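Local coordinates for mutual gliding-motility protein MglA (Myxococcus xanthus DK 1622, PDB 6H35), which acts as an intracellular GTPase switch that coordinates social and adventurous motility and controls the direction and speed of gliding, at residues Ile11-Val16 with Phe70-His75; Val16-Gly21 with Tyr77-Gln82; Asn28-Tyr33 with Arg53-Asp58. All coordinates share one frame; numbering follows the deposited sequence.

Overall arrangement
All three contacts belong to one small-GTPase domain and share its central sheet. Contact 2 continues the parallel pair of contact 1 to its end and into the loops beyond: they share V16, their centres lie about 19 Å apart, and Y77 N comes 3.0 Å from I15 O where one passes into the other. Contact 3 packs helix 25-35 onto the neighbouring strand 53-59, its centre about 11 Å from that of contact 2 and 14 Å from that of contact 1; R73 of contact 1 and D58 of contact 3 form a salt bridge. Bound GDP touches P20 and G21 in contact 2 and meets R53 in contact 3, whereas the I15 side chain of contact 1 stays about 14 Å from it.

Contact 1 (Ile11-Val16 with Phe70-His75); sequences INCKIV and FKTRFH
I11 and T72, N12 and R73, C13 and F74, and K14 and H75 pair in register as two parallel strands of the central sheet of this Arf-like GTPase fold. I11, C13 and I15 supply the rungs from one strand, K71, R73 and H75 from the other: five backbone bonds zigzag between them, ending with I15 N on H75 O at 2.8 Å. The axes of the two short segments, 4.7 Å apart at their closest, cross at 27°, the strands being twisted against each other.

The tight side is the apolar one, made by I11, C13, T72, F74 and I15. Here I15 reaches across with its terminal CD1, which comes within 3.5 Å of F74 CD1, while C13 CB approaches the same ring atom at 4.0 Å. The C13 sulfur stands obliquely to that ring in a sulfur-aromatic contact, and T72 CG2 lies 4.0 Å from C13 SG. Helix 176-191 closes over this face through L191, L188 and A184. At the start of the ladder I11 crosses F70 at about a right angle, CD1 meeting F70 CB at 3.9 Å.

The other face, with N12, R73, K14 and H75, is polar and partly open to solvent. R73 runs alongside N12 in the same direction, its CD 3.5 Å from N12 OD1, and carries its guanidinium on to salt bridges with E10 and D58. K14 turns its amine away to the carbonyls of I92 and K94. H75 has CG beside its own backbone N (chi1 -52°), which swings the imidazole back over the neighbouring strand toward N12. The N12 amide is also held through ND2 by F3 O; its OD1 lies in the imidazole plane and accepts H75 NE2 at 3.2 Å, the donor coming in well to the side of the C=O direction, at 108°.

Contact 2 (Val16-Gly21 with Tyr77-Gln82); sequences VYYGPG and YTVPGQ
V16 and Y77 form the one parallel bridge between these segments, at the end of the pairing, with Y17 N donating an almost straight 2.8 Å bond to Y77 O. From there the chains part: the CA atoms of Y17 and T78 are still 4.9 Å apart, those of Y18 and V79 already 6.0 Å. Farther along, water takes over from direct pairing. One molecule donates to both G19 O and P80 O; a second accepts from G21 N at 3.1 Å, while its link to G81 O is implausibly short and so doubtful. This splaying of two neighbouring strands is where a small GTPase opens its nucleotide site: residues 19-21 begin the P-loop, predicted to bind GTP and here touching GDP through P20 and G21, and residues 78-82 form the predicted second GTP-binding loop, at the position where switch II begins in relatives.

V79 fills the angle of the fork. Its CG1 sits 4.0 Å above the plane of the Y18 ring, displaced toward the rim, and its CG2 lies 3.8 Å from Y18 CE1, so both methyls bear on the same part of the ring. V16 CG1, turned anti to the backbone N (chi1 174°), lies 4.4 Å from V79 CG2. The Y18 hydroxyl is hydrogen-bonded to N119 of helix 110-126, which helps fix the ring's position. Y17 points the other way, to helix 25-35, and T78 OG1 accepts from L55 N.

Contact 3 (Asn28-Tyr33 with Arg53-Asp58); sequences NLQYIY and RTLFFD. With GDP (guanosine-5'-diphosphate), chain C.
L29 and Y33 face L55 and F57 where the axes of helix segment and strand segment approach to 9.2 Å and run at 27° in nearly the same direction. This is helix-on-sheet packing within the Ras-like fold: the helix that follows the P-loop covers one face of the sheet, and L76 of the adjacent strand touches L29, I32 and F57 and widens the apolar surface.

F57 carries most of the contact. With CG set between its backbone N and carbonyl carbon (chi1 77°), the ring rises toward the helix and is met from several directions. Y33 makes a T-shaped pair with it, presenting its edge to the F57 face with planes 80° apart and centroids 5.0 Å apart; the touching edge is Y33 CD1, 3.4 Å from F57 CD2. Y33 CB lies over the same ring as a CH-pi contact. From the rim, in the ring plane, I32 CG2 reaches F57 CZ at 3.8 Å. One turn earlier L29 sits between L55 and F57: its CB packs on L55 CD2 at 3.8 Å, its CG on F57 CE1, and its CD2 drops onto the L55 carbonyl oxygen. Outside the two segments, the Y33 hydroxyl is hydrogen-bonded to G42 O and its ring takes a cation-pi contact from K41.

At the strand's start, extended R53 brings NH2 to 2.6 Å from O2A of GDP, with the alpha phosphorus in the guanidinium plane. Helix and strand are held by aliphatic and aromatic packing, with no hydrogen bond between the two segments, while the charge at R53 probably helps balance that of the diphosphate.

Contact 1 (Ile11-Val16 with Phe70-His75)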
loop_
_atom_site.group_PDB
_atom_site.type_symbol
_atom_site.label_atom_id
_atom_site.label_comp_id
_atom_site.label_asym_id
_atom_site.label_seq_id
_atom_site.Cartn_x
_atom_site.Cartn_y
_atom_site.Cartn_z
ATOM N N ILE A 11 -15.104 9.848 -6.102
ATOM C CA ILE A 11 -15.008 8.631 -5.308
ATOM C C ILE A 11 -13.618 8.615 -4.685
ATOM O O ILE A 11 -12.617 8.437 -5.387
ATOM C CB ILE A 11 -15.257 7.377 -6.154
ATOM C CG1 ILE A 11 -16.672 7.401 -6.742
ATOM C CG2 ILE A 11 -15.033 6.122 -5.313
ATOM C CD1 ILE A 11 -16.866 6.448 -7.903
ATOM N N ASN A 12 -13.549 8.822 -3.370
ATOM C CA ASN A 12 -12.294 8.811 -2.635
ATOM C C ASN A 12 -11.973 7.388 -2.188
ATOM O O ASN A 12 -12.805 6.724 -1.561
ATOM C CB ASN A 12 -12.384 9.742 -1.426
ATOM C CG ASN A 12 -12.726 11.176 -1.816
ATOM O OD1 ASN A 12 -11.840 11.979 -2.118
ATOM N ND2 ASN A 12 -14.015 11.501 -1.806
ATOM N N CYS A 13 -10.766 6.928 -2.513
ATOM C CA CYS A 13 -10.316 5.577 -2.205
ATOM C C CYS A 13 -9.018 5.639 -1.417
ATOM O O CYS A 13 -8.159 6.486 -1.683
ATOM C CB CYS A 13 -10.101 4.760 -3.477
ATOM S SG CYS A 13 -11.574 4.632 -4.503
ATOM N N LYS A 14 -8.875 4.734 -0.453
ATOM C CA LYS A 14 -7.711 4.696 0.418
ATOM C C LYS A 14 -6.881 3.458 0.116
ATOM O O LYS A 14 -7.406 2.338 0.103
ATOM C CB LYS A 14 -8.122 4.702 1.891
ATOM C CG LYS A 14 -6.973 4.449 2.842
ATOM C CD LYS A 14 -7.240 5.045 4.213
ATOM C CE LYS A 14 -8.369 4.326 4.921
ATOM N NZ LYS A 14 -8.448 4.757 6.344
ATOM N N ILE A 15 -5.590 3.660 -0.123
ATOM C CA ILE A 15 -4.650 2.568 -0.325
ATOM C C ILE A 15 -3.600 2.659 0.770
ATOM O O ILE A 15 -2.973 3.711 0.952
ATOM C CB ILE A 15 -4.011 2.608 -1.720
ATOM C CG1 ILE A 15 -5.069 2.312 -2.784
ATOM C CG2 ILE A 15 -2.873 1.609 -1.808
ATOM C CD1 ILE A 15 -4.640 2.677 -4.176
ATOM N N VAL A 16 -3.418 1.565 1.502
ATOM C CA VAL A 16 -2.526 1.508 2.650
ATOM C C VAL A 16 -1.314 0.667 2.281
ATOM O O VAL A 16 -1.456 -0.491 1.871
ATOM C CB VAL A 16 -3.243 0.931 3.883
ATOM C CG1 VAL A 16 -2.266 0.744 5.027
ATOM C CG2 VAL A 16 -4.388 1.840 4.297
ATOM N N PHE A 70 -18.384 10.253 -11.980
ATOM C CA PHE A 70 -17.497 10.599 -10.881
ATOM C C PHE A 70 -16.048 10.315 -11.252
ATOM O O PHE A 70 -15.741 9.297 -11.878
ATOM C CB PHE A 70 -17.863 9.808 -9.623
ATOM C CG PHE A 70 -19.159 10.232 -8.988
ATOM C CD1 PHE A 70 -20.371 9.949 -9.595
ATOM C CD2 PHE A 70 -19.164 10.905 -7.777
ATOM C CE1 PHE A 70 -21.561 10.337 -9.013
ATOM C CE2 PHE A 70 -20.353 11.296 -7.189
ATOM C CZ PHE A 70 -21.553 11.010 -7.807
ATOM N N LYS A 71 -15.159 11.220 -10.858
ATOM C CA LYS A 71 -13.730 10.961 -10.935
ATOM C C LYS A 71 -13.244 10.322 -9.638
ATOM O O LYS A 71 -13.870 10.443 -8.585
ATOM C CB LYS A 71 -12.947 12.244 -11.227
ATOM C CG LYS A 71 -13.518 13.071 -12.365
ATOM C CD LYS A 71 -13.127 14.532 -12.248
ATOM C CE LYS A 71 -11.649 14.714 -12.554
ATOM N NZ LYS A 71 -11.380 14.795 -14.015
ATOM N N THR A 72 -12.118 9.624 -9.729
ATOM C CA THR A 72 -11.573 8.869 -8.611
ATOM C C THR A 72 -10.377 9.605 -8.023
ATOM O O THR A 72 -9.479 10.030 -8.758
ATOM C CB THR A 72 -11.163 7.462 -9.054
ATOM O OG1 THR A 72 -12.295 6.785 -9.620
ATOM C CG2 THR A 72 -10.645 6.657 -7.868
ATOM N N ARG A 73 -10.376 9.765 -6.703
ATOM C CA ARG A 73 -9.246 10.319 -5.972
ATOM C C ARG A 73 -8.643 9.223 -5.106
ATOM O O ARG A 73 -9.372 8.497 -4.420
ATOM C CB ARG A 73 -9.673 11.505 -5.106
ATOM C CG ARG A 73 -8.562 12.069 -4.235
ATOM C CD ARG A 73 -9.003 13.350 -3.541
ATOM N NE ARG A 73 -9.504 14.339 -4.494
ATOM C CZ ARG A 73 -8.739 15.194 -5.166
ATOM N NH1 ARG A 73 -7.423 15.202 -4.993
ATOM N NH2 ARG A 73 -9.293 16.045 -6.016
ATOM N N PHE A 74 -7.319 9.098 -5.142
ATOM C CA PHE A 74 -6.615 8.068 -4.393
ATOM C C PHE A 74 -5.856 8.706 -3.240
ATOM O O PHE A 74 -5.128 9.684 -3.437
ATOM C CB PHE A 74 -5.658 7.288 -5.297
ATOM C CG PHE A 74 -6.347 6.301 -6.193
ATOM C CD1 PHE A 74 -6.758 5.075 -5.704
ATOM C CD2 PHE A 74 -6.592 6.605 -7.523
ATOM C CE1 PHE A 74 -7.396 4.161 -6.527
ATOM C CE2 PHE A 74 -7.231 5.697 -8.351
ATOM C CZ PHE A 74 -7.633 4.472 -7.849
ATOM N N HIS A 75 -6.036 8.154 -2.042
ATOM C CA HIS A 75 -5.321 8.576 -0.846
ATOM C C HIS A 75 -4.371 7.455 -0.437
ATOM O O HIS A 75 -4.820 6.353 -0.103
ATOM C CB HIS A 75 -6.288 8.893 0.297
ATOM C CG HIS A 75 -7.382 9.853 -0.063
ATOM N ND1 HIS A 75 -7.541 11.067 0.570
ATOM C CD2 HIS A 75 -8.386 9.768 -0.968
ATOM C CE1 HIS A 75 -8.586 11.696 0.060
ATOM N NE2 HIS A 75 -9.117 10.928 -0.875
#

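Contact 2 (Val16-Gly21 with Tyr77-Gln82)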
loop_
_atom_site.group_PDB
_atom_site.type_symbol
_atom_site.label_atom_id
_atom_site.label_comp_id
_atom_site.label_asym_id
_atom_site.label_seq_id
_atom_site.Cartn_x
_atom_site.Cartn_y
_atom_site.Cartn_z
ATOM N N VAL A 16 -3.418 1.565 1.502
ATOM C CA VAL A 16 -2.526 1.508 2.650
ATOM C C VAL A 16 -1.314 0.667 2.281
ATOM O O VAL A 16 -1.456 -0.491 1.871
ATOM C CB VAL A 16 -3.243 0.931 3.883
ATOM C CG1 VAL A 16 -2.266 0.744 5.027
ATOM C CG2 VAL A 16 -4.388 1.840 4.297
ATOM N N TYR A 17 -0.127 1.252 2.409
ATOM C CA TYR A 17 1.123 0.521 2.258
ATOM C C TYR A 17 1.529 -0.028 3.620
ATOM O O TYR A 17 1.756 0.739 4.562
ATOM C CB TYR A 17 2.215 1.421 1.683
ATOM C CG TYR A 17 2.129 1.570 0.185
ATOM C CD1 TYR A 17 1.067 2.244 -0.402
ATOM C CD2 TYR A 17 3.098 1.021 -0.646
ATOM C CE1 TYR A 17 0.974 2.381 -1.768
ATOM C CE2 TYR A 17 3.013 1.151 -2.021
ATOM C CZ TYR A 17 1.949 1.834 -2.576
ATOM O OH TYR A 17 1.852 1.975 -3.941
ATOM N N TYR A 18 1.606 -1.351 3.723
ATOM C CA TYR A 18 1.837 -2.044 4.980
ATOM C C TYR A 18 3.151 -2.803 4.907
ATOM O O TYR A 18 3.620 -3.157 3.821
ATOM C CB TYR A 18 0.692 -3.018 5.277
ATOM C CG TYR A 18 0.292 -3.158 6.731
ATOM C CD1 TYR A 18 -0.644 -2.300 7.302
ATOM C CD2 TYR A 18 0.818 -4.176 7.524
ATOM C CE1 TYR A 18 -1.032 -2.440 8.625
ATOM C CE2 TYR A 18 0.440 -4.320 8.847
ATOM C CZ TYR A 18 -0.487 -3.448 9.391
ATOM O OH TYR A 18 -0.873 -3.590 10.704
ATOM N N GLY A 19 3.742 -3.060 6.071
ATOM C CA GLY A 19 4.971 -3.814 6.142
ATOM C C GLY A 19 5.778 -3.482 7.376
ATOM O O GLY A 19 5.491 -2.516 8.091
ATOM N N PRO A 20 6.815 -4.273 7.644
ATOM C CA PRO A 20 7.621 -4.057 8.849
ATOM C C PRO A 20 8.469 -2.802 8.722
ATOM O O PRO A 20 8.644 -2.240 7.640
ATOM C CB PRO A 20 8.493 -5.311 8.915
ATOM C CG PRO A 20 8.665 -5.700 7.484
ATOM C CD PRO A 20 7.366 -5.348 6.798
ATOM N N GLY A 21 9.011 -2.373 9.860
ATOM C CA GLY A 21 9.871 -1.209 9.902
ATOM C C GLY A 21 11.038 -1.289 8.938
ATOM O O GLY A 21 11.713 -2.323 8.845
ATOM N N TYR A 77 -1.456 5.998 2.112
ATOM C CA TYR A 77 -1.044 6.055 3.509
ATOM C C TYR A 77 0.036 5.014 3.758
ATOM O O TYR A 77 -0.104 3.863 3.333
ATOM C CB TYR A 77 -2.227 5.777 4.446
ATOM C CG TYR A 77 -3.154 6.943 4.651
ATOM C CD1 TYR A 77 -4.147 7.232 3.726
ATOM C CD2 TYR A 77 -3.050 7.753 5.776
ATOM C CE1 TYR A 77 -5.002 8.307 3.908
ATOM C CE2 TYR A 77 -3.900 8.829 5.964
ATOM C CZ TYR A 77 -4.875 9.097 5.027
ATOM O OH TYR A 77 -5.730 10.160 5.201
ATOM N N THR A 78 1.105 5.404 4.443
ATOM C CA THR A 78 1.961 4.405 5.058
ATOM C C THR A 78 1.426 4.109 6.454
ATOM O O THR A 78 0.417 4.665 6.896
ATOM C CB THR A 78 3.420 4.854 5.131
ATOM O OG1 THR A 78 3.562 5.873 6.127
ATOM C CG2 THR A 78 3.892 5.376 3.789
ATOM N N VAL A 79 2.124 3.236 7.166
ATOM C CA VAL A 79 1.678 2.773 8.473
ATOM C C VAL A 79 2.881 2.878 9.406
ATOM O O VAL A 79 4.024 2.742 8.948
ATOM C CB VAL A 79 1.103 1.349 8.367
ATOM C CG1 VAL A 79 1.984 0.333 9.059
ATOM C CG2 VAL A 79 -0.315 1.298 8.884
ATOM N N PRO A 80 2.695 3.176 10.690
ATOM C CA PRO A 80 3.845 3.206 11.601
ATOM C C PRO A 80 4.409 1.811 11.825
ATOM O O PRO A 80 3.719 0.800 11.666
ATOM C CB PRO A 80 3.266 3.799 12.892
ATOM C CG PRO A 80 1.801 3.543 12.806
ATOM C CD PRO A 80 1.446 3.589 11.349
ATOM N N GLY A 81 5.690 1.765 12.195
ATOM C CA GLY A 81 6.406 0.505 12.260
ATOM C C GLY A 81 6.771 0.004 13.643
ATOM O O GLY A 81 7.155 -1.160 13.792
ATOM N N GLN A 82 6.664 0.854 14.662
ATOM C CA GLN A 82 7.015 0.439 16.012
ATOM C C GLN A 82 5.916 -0.435 16.608
ATOM O O GLN A 82 4.731 -0.264 16.315
ATOM C CB GLN A 82 7.264 1.656 16.906
ATOM C CG GLN A 82 8.395 2.560 16.431
ATOM C CD GLN A 82 9.774 1.975 16.688
ATOM O OE1 GLN A 82 9.907 0.852 17.176
ATOM N NE2 GLN A 82 10.810 2.738 16.358
HETATM O O HOH W 1 4.121 -2.130 10.667
HETATM O O HOH W 2 7.702 -3.241 12.506
#

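Contact 3 (Asn28-Tyr33 with Arg53-Asp58)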
loop_
_atom_site.group_PDB
_atom_site.type_symbol
_atom_site.label_atom_id
_atom_site.label_comp_id
_atom_site.label_asym_id
_atom_site.label_seq_id
_atom_site.Cartn_x
_atom_site.Cartn_y
_atom_site.Cartn_z
ATOM N N ASN A 28 8.438 4.149 -1.239
ATOM C CA ASN A 28 7.402 3.983 -2.255
ATOM C C ASN A 28 6.557 5.246 -2.386
ATOM O O ASN A 28 6.347 5.758 -3.496
ATOM C CB ASN A 28 6.517 2.784 -1.905
ATOM C CG ASN A 28 7.059 1.472 -2.446
ATOM O OD1 ASN A 28 6.624 0.987 -3.493
ATOM N ND2 ASN A 28 8.009 0.886 -1.728
ATOM N N LEU A 29 6.059 5.768 -1.261
ATOM C CA LEU A 29 5.186 6.935 -1.359
ATOM C C LEU A 29 5.957 8.170 -1.818
ATOM O O LEU A 29 5.426 8.988 -2.576
ATOM C CB LEU A 29 4.474 7.191 -0.031
ATOM C CG LEU A 29 3.019 6.701 -0.019
ATOM C CD1 LEU A 29 2.955 5.184 0.027
ATOM C CD2 LEU A 29 2.221 7.302 1.134
ATOM N N GLN A 30 7.222 8.300 -1.408
ATOM C CA GLN A 30 8.045 9.422 -1.850
ATOM C C GLN A 30 8.258 9.388 -3.358
ATOM O O GLN A 30 8.105 10.408 -4.043
ATOM C CB GLN A 30 9.391 9.405 -1.125
ATOM C CG GLN A 30 9.419 10.190 0.179
ATOM C CD GLN A 30 10.746 10.057 0.908
ATOM O OE1 GLN A 30 11.120 10.920 1.702
ATOM N NE2 GLN A 30 11.466 8.972 0.641
ATOM N N TYR A 31 8.623 8.222 -3.895
ATOM C CA TYR A 31 8.828 8.124 -5.335
ATOM C C TYR A 31 7.535 8.388 -6.094
ATOM O O TYR A 31 7.540 9.101 -7.104
ATOM C CB TYR A 31 9.401 6.758 -5.712
ATOM C CG TYR A 31 9.785 6.676 -7.176
ATOM C CD1 TYR A 31 8.859 6.287 -8.138
ATOM C CD2 TYR A 31 11.068 6.999 -7.596
ATOM C CE1 TYR A 31 9.200 6.221 -9.471
ATOM C CE2 TYR A 31 11.419 6.935 -8.930
ATOM C CZ TYR A 31 10.480 6.546 -9.862
ATOM O OH TYR A 31 10.822 6.478 -11.194
ATOM N N ILE A 32 6.414 7.822 -5.631
ATOM C CA ILE A 32 5.144 8.079 -6.304
ATOM C C ILE A 32 4.833 9.568 -6.305
ATOM O O ILE A 32 4.431 10.132 -7.330
ATOM C CB ILE A 32 4.005 7.279 -5.650
ATOM C CG1 ILE A 32 4.211 5.787 -5.858
ATOM C CG2 ILE A 32 2.656 7.714 -6.224
ATOM C CD1 ILE A 32 3.466 4.941 -4.863
ATOM N N TYR A 33 5.023 10.231 -5.159
ATOM C CA TYR A 33 4.676 11.643 -5.045
ATOM C C TYR A 33 5.559 12.505 -5.934
ATOM O O TYR A 33 5.075 13.445 -6.575
ATOM C CB TYR A 33 4.793 12.094 -3.589
ATOM C CG TYR A 33 4.329 13.514 -3.361
ATOM C CD1 TYR A 33 2.978 13.801 -3.196
ATOM C CD2 TYR A 33 5.236 14.569 -3.313
ATOM C CE1 TYR A 33 2.541 15.093 -2.989
ATOM C CE2 TYR A 33 4.808 15.869 -3.108
ATOM C CZ TYR A 33 3.457 16.125 -2.946
ATOM O OH TYR A 33 3.003 17.411 -2.737
ATOM N N ARG A 53 6.732 7.369 12.364
ATOM C CA ARG A 53 6.162 8.349 11.452
ATOM C C ARG A 53 5.085 7.685 10.604
ATOM O O ARG A 53 5.012 6.458 10.499
ATOM C CB ARG A 53 7.237 8.979 10.559
ATOM C CG ARG A 53 7.760 8.048 9.488
ATOM C CD ARG A 53 9.036 8.571 8.849
ATOM N NE ARG A 53 9.642 7.565 7.981
ATOM C CZ ARG A 53 10.749 7.755 7.271
ATOM N NH1 ARG A 53 11.380 8.922 7.319
ATOM N NH2 ARG A 53 11.224 6.781 6.508
ATOM N N THR A 54 4.240 8.526 10.017
ATOM C CA THR A 54 3.247 8.121 9.033
ATOM C C THR A 54 3.277 9.126 7.893
ATOM O O THR A 54 3.411 10.331 8.121
ATOM C CB THR A 54 1.839 8.041 9.647
ATOM O OG1 THR A 54 1.844 7.093 10.720
ATOM C CG2 THR A 54 0.816 7.605 8.609
ATOM N N LEU A 55 3.176 8.632 6.662
ATOM C CA LEU A 55 3.246 9.473 5.476
ATOM C C LEU A 55 1.999 9.262 4.635
ATOM O O LEU A 55 1.575 8.122 4.428
ATOM C CB LEU A 55 4.496 9.151 4.653
ATOM C CG LEU A 55 4.839 10.091 3.497
ATOM C CD1 LEU A 55 5.246 11.451 4.028
ATOM C CD2 LEU A 55 5.941 9.490 2.647
ATOM N N PHE A 56 1.407 10.355 4.152
ATOM C CA PHE A 56 0.209 10.211 3.336
ATOM C C PHE A 56 0.031 11.407 2.415
ATOM O O PHE A 56 0.569 12.495 2.652
ATOM C CB PHE A 56 -1.049 10.017 4.195
ATOM C CG PHE A 56 -1.252 11.068 5.257
ATOM C CD1 PHE A 56 -0.700 10.915 6.518
ATOM C CD2 PHE A 56 -2.027 12.184 5.004
ATOM C CE1 PHE A 56 -0.898 11.868 7.498
ATOM C CE2 PHE A 56 -2.229 13.144 5.984
ATOM C CZ PHE A 56 -1.666 12.984 7.231
ATOM N N PHE A 57 -0.737 11.173 1.350
ATOM C CA PHE A 57 -1.101 12.213 0.386
ATOM C C PHE A 57 -2.166 11.662 -0.549
ATOM O O PHE A 57 -2.357 10.450 -0.638
ATOM C CB PHE A 57 0.111 12.702 -0.423
ATOM C CG PHE A 57 0.547 11.755 -1.510
ATOM C CD1 PHE A 57 1.392 10.691 -1.223
ATOM C CD2 PHE A 57 0.130 11.939 -2.822
ATOM C CE1 PHE A 57 1.804 9.818 -2.224
ATOM C CE2 PHE A 57 0.537 11.070 -3.830
ATOM C CZ PHE A 57 1.375 10.009 -3.528
ATOM N N ASP A 58 -2.837 12.559 -1.269
ATOM C CA ASP A 58 -3.849 12.142 -2.232
ATOM C C ASP A 58 -3.576 12.761 -3.594
ATOM O O ASP A 58 -2.883 13.775 -3.722
ATOM C CB ASP A 58 -5.267 12.499 -1.764
ATOM C CG ASP A 58 -5.469 13.986 -1.590
ATOM O OD1 ASP A 58 -5.618 14.692 -2.606
ATOM O OD2 ASP A 58 -5.486 14.453 -0.434
HETATM P PB GDP C . 9.755 2.315 5.979
HETATM O O1B GDP C . 8.988 1.091 5.528
HETATM O O2B GDP C . 9.828 2.246 7.483
HETATM O O3B GDP C . 9.056 3.572 5.534
HETATM O O3A GDP C . 11.237 2.269 5.354
HETATM P PA GDP C . 11.893 3.424 4.441
HETATM O O1A GDP C . 11.097 3.746 3.201
HETATM O O2A GDP C . 12.168 4.661 5.253
HETATM O "O5'" GDP C . 13.282 2.731 4.040
HETATM C "C5'" GDP C . 14.210 2.435 5.076
HETATM C "C4'" GDP C . 15.603 2.444 4.479
HETATM O "O4'" GDP C . 15.701 1.424 3.488
HETATM C "C3'" GDP C . 15.855 3.762 3.780
HETATM O "O3'" GDP C . 17.152 4.194 4.179
HETATM C "C2'" GDP C . 15.849 3.446 2.298
HETATM O "O2'" GDP C . 16.822 4.218 1.593
HETATM C "C1'" GDP C . 16.194 1.970 2.263
HETATM N N9 GDP C . 15.547 1.275 1.130
HETATM C C8 GDP C . 14.231 1.254 0.847
HETATM N N7 GDP C . 13.985 0.502 -0.258
HETATM C C5 GDP C . 15.168 0.011 -0.684
HETATM C C6 GDP C . 15.634 -0.855 -1.791
HETATM O O6 GDP C . 14.829 -1.327 -2.621
HETATM N N1 GDP C . 16.942 -1.115 -1.883
HETATM C C2 GDP C . 17.836 -0.619 -1.005
HETATM N N2 GDP C . 19.146 -0.935 -1.165
HETATM N N3 GDP C . 17.483 0.183 0.033
HETATM C C4 GDP C . 16.191 0.527 0.235
#